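Local coordinates for protein thiol-disulfide isomerase and thioredoxins (Corynebacterium glutamicum, PDB 3LOR) that probably acts as a thioredoxin-fold oxidoreductase or isomerase of the TlpA-like family, handling thiol-disulfide exchange, and can bind calcium, at residues D13-V18 against V98-P103; V50-K55 against V141-L146; Y116-T121 against R134-G139; A127-R132 against S152-T157. All coordinates share one frame; numbering follows the deposited sequence.

Interaction 1: D13-V18 against V98-P103; sequences DVQEWV and VAVDMP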
loop_
_atom_site.group_PDB
_atom_site.type_symbol
_atom_site.label_atom_id
_atom_site.label_comp_id
_atom_site.label_asym_id
_atom_site.label_seq_id
_atom_site.Cartn_x
_atom_site.Cartn_y
_atom_site.Cartn_z
ATOM N N ASP A 13 4.135 -16.083 -31.213
ATOM C CA ASP A 13 5.061 -17.066 -31.732
ATOM C C ASP A 13 5.657 -17.749 -30.531
ATOM O O ASP A 13 6.384 -17.158 -29.804
ATOM C CB ASP A 13 6.177 -16.455 -32.574
ATOM C CG ASP A 13 5.700 -15.653 -33.762
ATOM O OD1 ASP A 13 4.767 -15.998 -34.459
ATOM O OD2 ASP A 13 6.317 -14.639 -34.011
ATOM N N VAL A 14 5.330 -19.008 -30.330
ATOM C CA VAL A 14 5.693 -19.698 -29.110
ATOM C C VAL A 14 6.646 -20.869 -29.260
ATOM O O VAL A 14 6.366 -21.781 -29.973
ATOM C CB VAL A 14 4.427 -20.241 -28.496
ATOM C CG1 VAL A 14 4.678 -21.040 -27.308
ATOM C CG2 VAL A 14 3.471 -19.169 -28.279
ATOM N N GLN A 15 7.779 -20.848 -28.586
ATOM C CA GLN A 15 8.611 -22.032 -28.528
ATOM C C GLN A 15 7.985 -23.187 -27.771
ATOM O O GLN A 15 8.000 -24.286 -28.244
ATOM C CB GLN A 15 9.991 -21.708 -27.992
ATOM C CG GLN A 15 10.818 -22.867 -27.521
ATOM C CD GLN A 15 12.181 -22.459 -27.035
ATOM O OE1 GLN A 15 12.332 -21.963 -25.963
ATOM N NE2 GLN A 15 13.175 -22.680 -27.833
ATOM N N GLU A 16 7.441 -22.942 -26.603
ATOM C CA GLU A 16 6.720 -23.970 -25.894
ATOM C C GLU A 16 5.770 -23.429 -24.848
ATOM O O GLU A 16 5.957 -22.354 -24.364
ATOM C CB GLU A 16 7.703 -24.921 -25.234
ATOM C CG GLU A 16 8.669 -24.230 -24.342
ATOM C CD GLU A 16 9.721 -25.128 -23.795
ATOM O OE1 GLU A 16 10.850 -25.057 -24.292
ATOM O OE2 GLU A 16 9.433 -25.885 -22.859
ATOM N N TRP A 17 4.769 -24.211 -24.496
ATOM C CA TRP A 17 3.903 -23.880 -23.400
ATOM C C TRP A 17 4.304 -24.684 -22.165
ATOM O O TRP A 17 4.237 -25.860 -22.119
ATOM C CB TRP A 17 2.459 -24.127 -23.755
ATOM C CG TRP A 17 1.832 -23.266 -24.763
ATOM C CD1 TRP A 17 1.832 -23.451 -26.089
ATOM C CD2 TRP A 17 1.059 -22.107 -24.527
ATOM N NE1 TRP A 17 1.134 -22.485 -26.702
ATOM C CE2 TRP A 17 0.635 -21.641 -25.760
ATOM C CE3 TRP A 17 0.698 -21.409 -23.390
ATOM C CZ2 TRP A 17 -0.132 -20.515 -25.885
ATOM C CZ3 TRP A 17 -0.043 -20.336 -23.513
ATOM C CH2 TRP A 17 -0.451 -19.875 -24.746
ATOM N N VAL A 18 4.804 -23.988 -21.193
ATOM C CA VAL A 18 5.433 -24.545 -20.031
ATOM C C VAL A 18 4.608 -25.302 -18.994
ATOM O O VAL A 18 5.079 -26.228 -18.409
ATOM C CB VAL A 18 6.325 -23.507 -19.414
ATOM C CG1 VAL A 18 6.292 -23.583 -17.982
ATOM C CG2 VAL A 18 7.704 -23.646 -19.961
ATOM N N VAL A 98 1.412 -20.138 -19.325
ATOM C CA VAL A 98 2.610 -19.420 -19.602
ATOM C C VAL A 98 3.282 -19.980 -20.822
ATOM O O VAL A 98 3.504 -21.139 -20.916
ATOM C CB VAL A 98 3.553 -19.515 -18.462
ATOM C CG1 VAL A 98 4.743 -18.789 -18.738
ATOM C CG2 VAL A 98 2.924 -19.090 -17.227
ATOM N N ALA A 99 3.612 -19.118 -21.743
ATOM C CA ALA A 99 4.333 -19.495 -22.913
ATOM C C ALA A 99 5.669 -18.822 -22.964
ATOM O O ALA A 99 5.863 -17.766 -22.452
ATOM C CB ALA A 99 3.570 -19.177 -24.116
ATOM N N VAL A 100 6.585 -19.472 -23.622
ATOM C CA VAL A 100 7.903 -18.993 -23.852
ATOM C C VAL A 100 7.954 -18.456 -25.289
ATOM O O VAL A 100 7.678 -19.151 -26.210
ATOM C CB VAL A 100 8.852 -20.168 -23.687
ATOM C CG1 VAL A 100 10.249 -19.833 -24.053
ATOM C CG2 VAL A 100 8.768 -20.723 -22.316
ATOM N N ASP A 101 8.309 -17.201 -25.435
ATOM C CA ASP A 101 8.434 -16.509 -26.701
ATOM C C ASP A 101 9.519 -17.176 -27.544
ATOM O O ASP A 101 10.561 -17.461 -27.072
ATOM C CB ASP A 101 8.740 -15.032 -26.399
ATOM C CG ASP A 101 8.641 -14.105 -27.610
ATOM O OD1 ASP A 101 8.383 -14.552 -28.700
ATOM O OD2 ASP A 101 8.882 -12.920 -27.448
HETATM N N MSE A 102 9.245 -17.444 -28.795
HETATM C CA MSE A 102 10.185 -18.123 -29.637
HETATM C C MSE A 102 11.410 -17.302 -29.874
HETATM O O MSE A 102 11.356 -16.172 -30.255
HETATM C CB MSE A 102 9.549 -18.431 -30.970
HETATM C CG MSE A 102 10.505 -19.037 -31.986
HETATM SE SE MSE A 102 10.819 -20.840 -31.592
HETATM C CE MSE A 102 9.226 -21.413 -32.260
ATOM N N PRO A 103 12.530 -17.900 -29.593
ATOM C CA PRO A 103 13.803 -17.259 -29.808
ATOM C C PRO A 103 14.147 -17.185 -31.284
ATOM O O PRO A 103 13.726 -18.008 -32.042
ATOM C CB PRO A 103 14.745 -18.164 -29.069
ATOM C CG PRO A 103 14.104 -19.360 -29.014
ATOM C CD PRO A 103 12.693 -19.173 -28.925
#

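Interaction 2: V50-K55 against V141-L146; sequences VPQAQK and VDDFVL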
loop_
_atom_site.group_PDB
_atom_site.type_symbol
_atom_site.label_atom_id
_atom_site.label_comp_id
_atom_site.label_asym_id
_atom_site.label_seq_id
_atom_site.Cartn_x
_atom_site.Cartn_y
_atom_site.Cartn_z
ATOM N N VAL A 50 3.326 -9.258 -13.023
ATOM C CA VAL A 50 2.887 -10.609 -12.823
ATOM C C VAL A 50 1.765 -10.739 -11.782
ATOM O O VAL A 50 0.792 -11.350 -12.044
ATOM C CB VAL A 50 4.034 -11.508 -12.462
ATOM C CG1 VAL A 50 3.552 -12.783 -11.993
ATOM C CG2 VAL A 50 4.955 -11.660 -13.577
ATOM N N PRO A 51 1.884 -10.114 -10.634
ATOM C CA PRO A 51 0.844 -10.179 -9.629
ATOM C C PRO A 51 -0.469 -9.590 -10.084
ATOM O O PRO A 51 -1.482 -10.094 -9.724
ATOM C CB PRO A 51 1.417 -9.373 -8.488
ATOM C CG PRO A 51 2.774 -9.269 -8.727
ATOM C CD PRO A 51 3.050 -9.404 -10.131
ATOM N N GLN A 52 -0.419 -8.533 -10.870
ATOM C CA GLN A 52 -1.592 -7.966 -11.504
ATOM C C GLN A 52 -2.284 -8.958 -12.446
ATOM O O GLN A 52 -3.463 -9.056 -12.440
ATOM C CB GLN A 52 -1.200 -6.721 -12.267
ATOM C CG GLN A 52 -2.287 -6.005 -12.913
ATOM C CD GLN A 52 -1.899 -4.586 -13.320
ATOM O OE1 GLN A 52 -2.303 -3.631 -12.699
ATOM N NE2 GLN A 52 -1.125 -4.468 -14.352
ATOM N N ALA A 53 -1.514 -9.694 -13.220
ATOM C CA ALA A 53 -2.019 -10.751 -14.045
ATOM C C ALA A 53 -2.683 -11.868 -13.215
ATOM O O ALA A 53 -3.700 -12.325 -13.577
ATOM C CB ALA A 53 -0.946 -11.273 -14.901
ATOM N N GLN A 54 -2.097 -12.252 -12.097
ATOM C CA GLN A 54 -2.685 -13.243 -11.211
ATOM C C GLN A 54 -3.999 -12.756 -10.651
ATOM O O GLN A 54 -4.910 -13.485 -10.553
ATOM C CB GLN A 54 -1.779 -13.629 -10.056
ATOM C CG GLN A 54 -0.397 -13.999 -10.424
ATOM C CD GLN A 54 0.389 -14.595 -9.294
ATOM O OE1 GLN A 54 0.288 -15.757 -9.028
ATOM N NE2 GLN A 54 1.185 -13.796 -8.645
ATOM N N LYS A 55 -4.073 -11.492 -10.312
ATOM C CA LYS A 55 -5.276 -10.922 -9.821
ATOM C C LYS A 55 -6.371 -10.978 -10.854
ATOM O O LYS A 55 -7.477 -11.284 -10.549
ATOM C CB LYS A 55 -5.048 -9.495 -9.373
ATOM C CG LYS A 55 -6.215 -8.817 -8.755
ATOM C CD LYS A 55 -5.907 -7.369 -8.469
ATOM C CE LYS A 55 -6.778 -6.816 -7.406
ATOM N NZ LYS A 55 -6.302 -5.506 -6.910
ATOM N N VAL A 141 0.960 -0.408 -14.981
ATOM C CA VAL A 141 -0.374 0.060 -15.285
ATOM C C VAL A 141 -1.187 -0.002 -14.036
ATOM O O VAL A 141 -1.222 -0.981 -13.402
ATOM C CB VAL A 141 -1.058 -0.790 -16.323
ATOM C CG1 VAL A 141 -2.278 -0.121 -16.793
ATOM C CG2 VAL A 141 -0.164 -1.063 -17.449
ATOM N N ASP A 142 -1.850 1.072 -13.705
ATOM C CA ASP A 142 -2.672 1.145 -12.529
ATOM C C ASP A 142 -3.858 0.194 -12.600
ATOM O O ASP A 142 -4.391 -0.029 -13.632
ATOM C CB ASP A 142 -3.152 2.567 -12.370
ATOM C CG ASP A 142 -4.029 2.739 -11.198
ATOM O OD1 ASP A 142 -3.546 2.677 -10.074
ATOM O OD2 ASP A 142 -5.211 2.901 -11.388
ATOM N N ASP A 143 -4.266 -0.360 -11.488
ATOM C CA ASP A 143 -5.338 -1.325 -11.460
ATOM C C ASP A 143 -6.665 -0.790 -11.980
ATOM O O ASP A 143 -7.336 -1.458 -12.708
ATOM C CB ASP A 143 -5.607 -1.722 -10.027
ATOM C CG ASP A 143 -4.860 -2.944 -9.566
ATOM O OD1 ASP A 143 -4.065 -3.532 -10.269
ATOM O OD2 ASP A 143 -5.102 -3.336 -8.434
ATOM N N PHE A 144 -7.033 0.415 -11.589
ATOM C CA PHE A 144 -8.239 1.048 -12.053
ATOM C C PHE A 144 -8.282 1.273 -13.563
ATOM O O PHE A 144 -9.260 1.022 -14.190
ATOM C CB PHE A 144 -8.408 2.377 -11.357
ATOM C CG PHE A 144 -9.612 3.109 -11.759
ATOM C CD1 PHE A 144 -10.840 2.592 -11.537
ATOM C CD2 PHE A 144 -9.526 4.317 -12.371
ATOM C CE1 PHE A 144 -11.924 3.236 -11.903
ATOM C CE2 PHE A 144 -10.651 4.974 -12.738
ATOM C CZ PHE A 144 -11.848 4.423 -12.490
ATOM N N VAL A 145 -7.194 1.751 -14.129
ATOM C CA VAL A 145 -7.089 1.942 -15.555
ATOM C C VAL A 145 -7.204 0.640 -16.336
ATOM O O VAL A 145 -7.852 0.585 -17.322
ATOM C CB VAL A 145 -5.779 2.609 -15.917
ATOM C CG1 VAL A 145 -5.601 2.684 -17.354
ATOM C CG2 VAL A 145 -5.687 3.933 -15.365
ATOM N N LEU A 146 -6.568 -0.399 -15.848
ATOM C CA LEU A 146 -6.670 -1.704 -16.429
ATOM C C LEU A 146 -8.098 -2.244 -16.365
ATOM O O LEU A 146 -8.573 -2.795 -17.298
ATOM C CB LEU A 146 -5.669 -2.663 -15.812
ATOM C CG LEU A 146 -5.461 -3.976 -16.557
ATOM C CD1 LEU A 146 -5.123 -3.820 -17.955
ATOM C CD2 LEU A 146 -4.504 -4.898 -15.923
#

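Interaction 3: Y116-T121 against R134-G139; sequences YRLEGT and RQVQFG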
loop_
_atom_site.group_PDB
_atom_site.type_symbol
_atom_site.label_atom_id
_atom_site.label_comp_id
_atom_site.label_asym_id
_atom_site.label_seq_id
_atom_site.Cartn_x
_atom_site.Cartn_y
_atom_site.Cartn_z
ATOM N N TYR A 116 5.948 -7.272 -32.398
ATOM C CA TYR A 116 5.088 -6.225 -31.940
ATOM C C TYR A 116 5.862 -5.039 -31.453
ATOM O O TYR A 116 5.317 -4.099 -30.934
ATOM C CB TYR A 116 4.103 -6.736 -30.910
ATOM C CG TYR A 116 3.188 -7.783 -31.460
ATOM C CD1 TYR A 116 2.495 -7.582 -32.619
ATOM C CD2 TYR A 116 3.052 -8.982 -30.842
ATOM C CE1 TYR A 116 1.695 -8.520 -33.098
ATOM C CE2 TYR A 116 2.265 -9.909 -31.317
ATOM C CZ TYR A 116 1.593 -9.694 -32.436
ATOM O OH TYR A 116 0.806 -10.646 -32.897
ATOM N N ARG A 117 7.155 -5.133 -31.616
ATOM C CA ARG A 117 8.053 -4.095 -31.208
ATOM C C ARG A 117 7.891 -3.580 -29.784
ATOM O O ARG A 117 7.836 -2.419 -29.556
ATOM C CB ARG A 117 8.257 -3.012 -32.269
ATOM C CG ARG A 117 7.179 -2.040 -32.457
ATOM C CD ARG A 117 7.339 -1.278 -33.767
ATOM N NE ARG A 117 7.099 -2.120 -34.927
ATOM C CZ ARG A 117 7.538 -1.871 -36.153
ATOM N NH1 ARG A 117 7.273 -2.713 -37.119
ATOM N NH2 ARG A 117 8.247 -0.789 -36.413
ATOM N N LEU A 118 7.847 -4.497 -28.839
ATOM C CA LEU A 118 7.792 -4.143 -27.459
ATOM C C LEU A 118 9.041 -3.444 -27.005
ATOM O O LEU A 118 10.109 -3.767 -27.394
ATOM C CB LEU A 118 7.494 -5.353 -26.587
ATOM C CG LEU A 118 6.405 -6.275 -27.062
ATOM C CD1 LEU A 118 6.296 -7.445 -26.194
ATOM C CD2 LEU A 118 5.084 -5.585 -27.184
ATOM N N GLU A 119 8.849 -2.448 -26.185
ATOM C CA GLU A 119 9.895 -1.697 -25.574
ATOM C C GLU A 119 10.695 -2.463 -24.552
ATOM O O GLU A 119 11.770 -2.102 -24.253
ATOM C CB GLU A 119 9.329 -0.442 -24.954
ATOM C CG GLU A 119 8.525 0.355 -25.889
ATOM C CD GLU A 119 7.967 1.612 -25.285
ATOM O OE1 GLU A 119 8.722 2.355 -24.645
ATOM O OE2 GLU A 119 6.773 1.873 -25.468
ATOM N N GLY A 120 10.140 -3.516 -24.000
ATOM C CA GLY A 120 10.768 -4.246 -22.937
ATOM C C GLY A 120 9.726 -4.915 -22.073
ATOM O O GLY A 120 8.638 -5.106 -22.504
ATOM N N THR A 121 10.092 -5.251 -20.854
ATOM C CA THR A 121 9.187 -5.874 -19.935
ATOM C C THR A 121 9.096 -5.000 -18.708
ATOM O O THR A 121 10.025 -4.334 -18.387
ATOM C CB THR A 121 9.609 -7.300 -19.552
ATOM O OG1 THR A 121 10.882 -7.291 -18.955
ATOM C CG2 THR A 121 9.622 -8.213 -20.717
ATOM N N ARG A 134 -5.744 -4.517 -29.389
ATOM C CA ARG A 134 -6.324 -3.228 -29.167
ATOM C C ARG A 134 -5.514 -2.282 -28.324
ATOM O O ARG A 134 -5.673 -1.106 -28.429
ATOM C CB ARG A 134 -7.723 -3.381 -28.623
ATOM C CG ARG A 134 -8.583 -4.240 -29.458
ATOM C CD ARG A 134 -9.176 -3.520 -30.602
ATOM N NE ARG A 134 -10.005 -2.425 -30.167
ATOM C CZ ARG A 134 -11.288 -2.522 -29.883
ATOM N NH1 ARG A 134 -11.906 -3.653 -30.014
ATOM N NH2 ARG A 134 -11.941 -1.474 -29.484
ATOM N N GLN A 135 -4.664 -2.810 -27.470
ATOM C CA GLN A 135 -3.747 -2.022 -26.686
ATOM C C GLN A 135 -2.451 -2.719 -26.469
ATOM O O GLN A 135 -2.445 -3.868 -26.243
ATOM C CB GLN A 135 -4.319 -1.763 -25.319
ATOM C CG GLN A 135 -5.429 -0.826 -25.283
ATOM C CD GLN A 135 -4.995 0.596 -25.279
ATOM O OE1 GLN A 135 -3.928 0.938 -24.833
ATOM N NE2 GLN A 135 -5.838 1.429 -25.768
ATOM N N VAL A 136 -1.359 -1.983 -26.514
ATOM C CA VAL A 136 -0.079 -2.446 -26.085
ATOM C C VAL A 136 0.493 -1.409 -25.171
ATOM O O VAL A 136 0.641 -0.295 -25.567
ATOM C CB VAL A 136 0.858 -2.632 -27.237
ATOM C CG1 VAL A 136 2.130 -3.145 -26.773
ATOM C CG2 VAL A 136 0.296 -3.534 -28.206
ATOM N N GLN A 137 0.797 -1.784 -23.945
ATOM C CA GLN A 137 1.294 -0.874 -22.952
ATOM C C GLN A 137 2.548 -1.350 -22.247
ATOM O O GLN A 137 2.567 -2.406 -21.702
ATOM C CB GLN A 137 0.199 -0.618 -21.945
ATOM C CG GLN A 137 0.529 0.406 -20.925
ATOM C CD GLN A 137 -0.636 1.297 -20.568
ATOM O OE1 GLN A 137 -1.703 1.215 -21.151
ATOM N NE2 GLN A 137 -0.433 2.144 -19.604
ATOM N N PHE A 138 3.586 -0.535 -22.242
ATOM C CA PHE A 138 4.809 -0.775 -21.476
ATOM C C PHE A 138 4.761 -0.248 -20.044
ATOM O O PHE A 138 4.204 0.755 -19.813
ATOM C CB PHE A 138 6.007 -0.198 -22.225
ATOM C CG PHE A 138 7.297 -0.325 -21.500
ATOM C CD1 PHE A 138 7.921 -1.514 -21.400
ATOM C CD2 PHE A 138 7.887 0.757 -20.922
ATOM C CE1 PHE A 138 9.063 -1.627 -20.736
ATOM C CE2 PHE A 138 9.037 0.622 -20.260
ATOM C CZ PHE A 138 9.619 -0.561 -20.176
ATOM N N GLY A 139 5.377 -0.919 -19.093
ATOM C CA GLY A 139 5.469 -0.416 -17.742
ATOM C C GLY A 139 4.370 -0.693 -16.745
ATOM O O GLY A 139 3.597 -1.559 -16.942
#

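Interaction 4: A127-R132 against S152-T157; sequences ADRKGR and SLLSET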
loop_
_atom_site.group_PDB
_atom_site.type_symbol
_atom_site.label_atom_id
_atom_site.label_comp_id
_atom_site.label_asym_id
_atom_site.label_seq_id
_atom_site.Cartn_x
_atom_site.Cartn_y
_atom_site.Cartn_z
ATOM N N ALA A 127 -6.125 -8.026 -26.416
ATOM C CA ALA A 127 -6.868 -8.310 -27.610
ATOM C C ALA A 127 -8.337 -8.466 -27.306
ATOM O O ALA A 127 -8.711 -8.852 -26.244
ATOM C CB ALA A 127 -6.349 -9.506 -28.283
ATOM N N ASP A 128 -9.155 -8.134 -28.282
ATOM C CA ASP A 128 -10.597 -8.227 -28.165
ATOM C C ASP A 128 -11.170 -9.603 -28.452
ATOM O O ASP A 128 -10.471 -10.502 -28.711
ATOM C CB ASP A 128 -11.321 -7.135 -28.941
ATOM C CG ASP A 128 -11.111 -7.214 -30.420
ATOM O OD1 ASP A 128 -11.087 -6.184 -31.047
ATOM O OD2 ASP A 128 -10.954 -8.284 -30.963
ATOM N N ARG A 129 -12.476 -9.701 -28.411
ATOM C CA ARG A 129 -13.225 -10.926 -28.649
ATOM C C ARG A 129 -13.081 -11.524 -30.057
ATOM O O ARG A 129 -13.274 -12.680 -30.238
ATOM C CB ARG A 129 -14.684 -10.751 -28.284
ATOM C CG ARG A 129 -14.926 -10.586 -26.830
ATOM C CD ARG A 129 -16.354 -10.793 -26.529
ATOM N NE ARG A 129 -16.860 -10.004 -25.436
ATOM C CZ ARG A 129 -17.088 -10.488 -24.240
ATOM N NH1 ARG A 129 -16.813 -11.730 -23.985
ATOM N NH2 ARG A 129 -17.555 -9.725 -23.297
ATOM N N LYS A 130 -12.694 -10.717 -31.019
ATOM C CA LYS A 130 -12.360 -11.237 -32.335
ATOM C C LYS A 130 -10.880 -11.499 -32.528
ATOM O O LYS A 130 -10.460 -11.819 -33.592
ATOM C CB LYS A 130 -12.902 -10.389 -33.462
ATOM C CG LYS A 130 -14.058 -9.605 -33.107
ATOM C CD LYS A 130 -15.202 -9.949 -33.939
ATOM C CE LYS A 130 -16.041 -8.726 -34.204
ATOM N NZ LYS A 130 -17.394 -8.998 -34.696
ATOM N N GLY A 131 -10.113 -11.397 -31.463
ATOM C CA GLY A 131 -8.704 -11.660 -31.509
ATOM C C GLY A 131 -7.818 -10.577 -32.034
ATOM O O GLY A 131 -6.722 -10.793 -32.402
ATOM N N ARG A 132 -8.282 -9.368 -32.035
ATOM C CA ARG A 132 -7.424 -8.356 -32.560
ATOM C C ARG A 132 -6.827 -7.451 -31.508
ATOM O O ARG A 132 -7.452 -7.172 -30.552
ATOM C CB ARG A 132 -8.048 -7.668 -33.766
ATOM C CG ARG A 132 -9.012 -6.642 -33.522
ATOM C CD ARG A 132 -10.068 -6.644 -34.598
ATOM N NE ARG A 132 -11.352 -6.466 -33.972
ATOM C CZ ARG A 132 -12.452 -6.023 -34.547
ATOM N NH1 ARG A 132 -12.491 -5.710 -35.820
ATOM N NH2 ARG A 132 -13.537 -5.905 -33.830
ATOM N N SER A 152 -14.185 -2.143 -20.822
ATOM C CA SER A 152 -14.564 -1.612 -22.083
ATOM C C SER A 152 -14.554 -2.628 -23.242
ATOM O O SER A 152 -15.441 -2.647 -24.024
ATOM C CB SER A 152 -13.665 -0.431 -22.366
ATOM O OG SER A 152 -13.739 -0.005 -23.665
ATOM N N LEU A 153 -13.544 -3.474 -23.309
ATOM C CA LEU A 153 -13.477 -4.530 -24.308
ATOM C C LEU A 153 -14.543 -5.561 -24.139
ATOM O O LEU A 153 -15.084 -6.035 -25.078
ATOM C CB LEU A 153 -12.122 -5.184 -24.339
ATOM C CG LEU A 153 -10.998 -4.285 -24.766
ATOM C CD1 LEU A 153 -9.726 -4.903 -24.525
ATOM C CD2 LEU A 153 -11.126 -3.936 -26.158
ATOM N N LEU A 154 -14.835 -5.876 -22.899
ATOM C CA LEU A 154 -15.805 -6.874 -22.551
ATOM C C LEU A 154 -17.182 -6.542 -23.015
ATOM O O LEU A 154 -17.904 -7.407 -23.361
ATOM C CB LEU A 154 -15.815 -7.141 -21.068
ATOM C CG LEU A 154 -14.760 -8.103 -20.580
ATOM C CD1 LEU A 154 -14.629 -8.008 -19.151
ATOM C CD2 LEU A 154 -15.031 -9.478 -21.006
ATOM N N SER A 155 -17.540 -5.284 -23.039
ATOM C CA SER A 155 -18.902 -4.922 -23.345
ATOM C C SER A 155 -19.084 -4.406 -24.742
ATOM O O SER A 155 -20.140 -4.003 -25.091
ATOM C CB SER A 155 -19.405 -3.872 -22.371
ATOM O OG SER A 155 -18.938 -2.603 -22.737
ATOM N N GLU A 156 -18.048 -4.413 -25.541
ATOM C CA GLU A 156 -18.171 -3.942 -26.888
ATOM C C GLU A 156 -19.080 -4.859 -27.626
ATOM O O GLU A 156 -18.968 -6.073 -27.520
ATOM C CB GLU A 156 -16.840 -3.965 -27.567
ATOM C CG GLU A 156 -16.267 -2.649 -27.840
ATOM C CD GLU A 156 -14.990 -2.799 -28.589
ATOM O OE1 GLU A 156 -14.667 -3.935 -28.916
ATOM O OE2 GLU A 156 -14.309 -1.810 -28.854
ATOM N N THR A 157 -19.996 -4.261 -28.371
ATOM C CA THR A 157 -20.967 -4.999 -29.163
ATOM C C THR A 157 -20.782 -6.508 -29.045
ATOM O O THR A 157 -21.605 -7.199 -28.447
ATOM C CB THR A 157 -20.821 -4.632 -30.612
ATOM O OG1 THR A 157 -19.987 -5.594 -31.248
ATOM C CG2 THR A 157 -20.172 -3.273 -30.733
HETATM O O HOH W 1 -14.051 -7.307 -27.553
#

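Interaction 1: D13-V18 against V98-P103
Trp17 and Ala99 face each other across an antiparallel pairing at the edge of the thioredoxin-type sheet, where the outermost strand 14-17 runs beside strand 98-101. The two form a non-hydrogen-bonded pair, and the methyl of Ala99 sits over one face of the indole: its CB lies 3.8 Å from the centroid of the Trp17 six-membered ring, a CH-pi contact. With CG anti to the carbonyl carbon (chi1 -68°), the indole is laid across the small alanine, and Val14 CG1 meets the same methyl from the neighbouring non-hydrogen-bonded position.

On the other side of the sheet Val100 lies alongside Glu16, both pointing the same way, and its CG2 touches Val18 CG2 at 3.9 Å. Past the corner at Gln15 the chain of that glutamine, extended from CB, crosses Pro103 at about a right angle, its NE2 3.6 Å from Pro103 CG. Met102, a selenomethionine, bends at both chi2 and chi3, which brings SE against Gln15 CB.

Asp13, one of the residues seen to bind calcium in a structure of this protein, has its carboxylate held by Lys115 and Ser111, whereas Asp101 turns to Ser72 and helix 111-115. Beyond the end of the strands, Met102 N donates to Asp13 O at 3.0 Å, from above the carbonyl plane.

Interaction 2: V50-K55 against V141-L146
Val141, just ahead of helix 143-154, starts the contact with helix 43-59, which starts within the CxxC sequence of this thioredoxin-like fold. Its carbonyl oxygen lies 3.7 Å from Gln52 CD and also accepts from His48. Asp142 occupies the N-cap position and turns away from the first helix; its OD2 takes a weak bond from Phe144 N and a salt bridge from Lys55 of the second subunit. Asp143 then reaches back across: its side chain runs past that of Gln52 in the opposite direction, the carboxylate and amide planes 39° apart. Lys55 of the same chain is stretched out toward it, and its NZ meets Asp143 OD2 at 2.9 Å in a salt bridge, on the syn side but 33° out of the carboxylate plane. Gln52 reaches this far because its chain is extended, with CG anti to the backbone N (chi1 -177°). One turn later Leu146 comes from the opposite direction, CD2 packing 3.7 Å from Gln52 CD.

Interaction 3: Y116-T121 against R134-G139
Glu119 lies over the ring of Phe138, its CB 4.2 Å from the ring centroid and 22° off the normal, in a CH-pi contact displaced toward the rim. The two side chains meet at a slant, and the carboxylate, carried on by an extended chain, runs within 24° of the ring plane; Glu119 OE2 comes to 3.9 Å from Phe138 CB. At the ring's edge lies the backbone that follows, with Gly120 C 3.6 Å from Phe138 CE1. The phenyl reaches the loop because CG stands anti to the backbone N (chi1 177°). Two residues earlier on the same face of the strand, Val136 CG1 touches Leu118 CD2 at 3.9 Å, the side chains at about a right angle.

The loop 116-121 is placed by a Schellman motif at Arg117, which ends helix 111-115, and by Ser123, whose hydroxyl bonds Gly120 O. Backbone bonds to strand 123-127 hold strand 133-138, with a classic beta bulge where Arg134 and Gln135 both face Leu126. Thr121, farther on, touches Cys42 of the CxxC sequence. Loop and edge strand thus meet by dispersion and CH-pi contact alone, so their fit rests on shape, while directional bonds are made to Ser123 and strand 123-127.

Interaction 4: A127-R132 against S152-T157
A type I beta turn from Asp128 to Gly131, linking strands 123-127 and 133-138 of the thioredoxin-like sheet, packs against the C-terminal end of helix 143-154. Arg129, on the turn, carries the contact. Its side chain, bent at chi3, crosses Leu154 at about a right angle and presents an edge of the guanidinium to the carbonyl oxygen of that residue; the modelled NH2 to Leu154 O separation is very short, so its exact length is doubtful. NH1 of the same group is bonded to Gly30 O. Leu153 approaches the base of the turn, its CD2 4.2 Å from Asp128 CB. Between turn and helix a water accepts from Arg129 N and donates to Leu153 O, each at 3.0 Å, so the helix-end carbonyl is tied to the turn.

Asp128 shapes the turn from within and is also bridged by Arg134, whose other partner is Glu156. At the helix end, Ser155 bonds Ser152 of the second subunit. Lys130 N reaches Asp128 OD2 in an Asx turn, while Arg132 N approaches that oxygen from the opposite face of the carboxylate. The other oxygen, Asp128 OD1, uses its syn lone pair to receive Arg132 NE at 3.0 Å.

In the fold
Interactions 1 and 3 both reach the six-stranded sheet, at its two outermost strands, 14-17 and 133-138, with centres about 17 Å apart. Interactions 2 and 4, about 18 Å apart, share helix 143-154, meeting its start and its end, and both touch the second subunit. Along the chain interaction 1 closes before interactions 3 and 4 open, whereas interaction 2 crosses interactions 1 and 4 and encloses interaction 3. Interactions 3 and 4 touch directly through Arg134, which bridges Asp128 and Glu156. Helix 143-154 is thus joined at its start to helix 43-59, where the CxxC sequence begins, at its end to the hairpin turn, and to the second subunit, while interaction 1 closes the far edge.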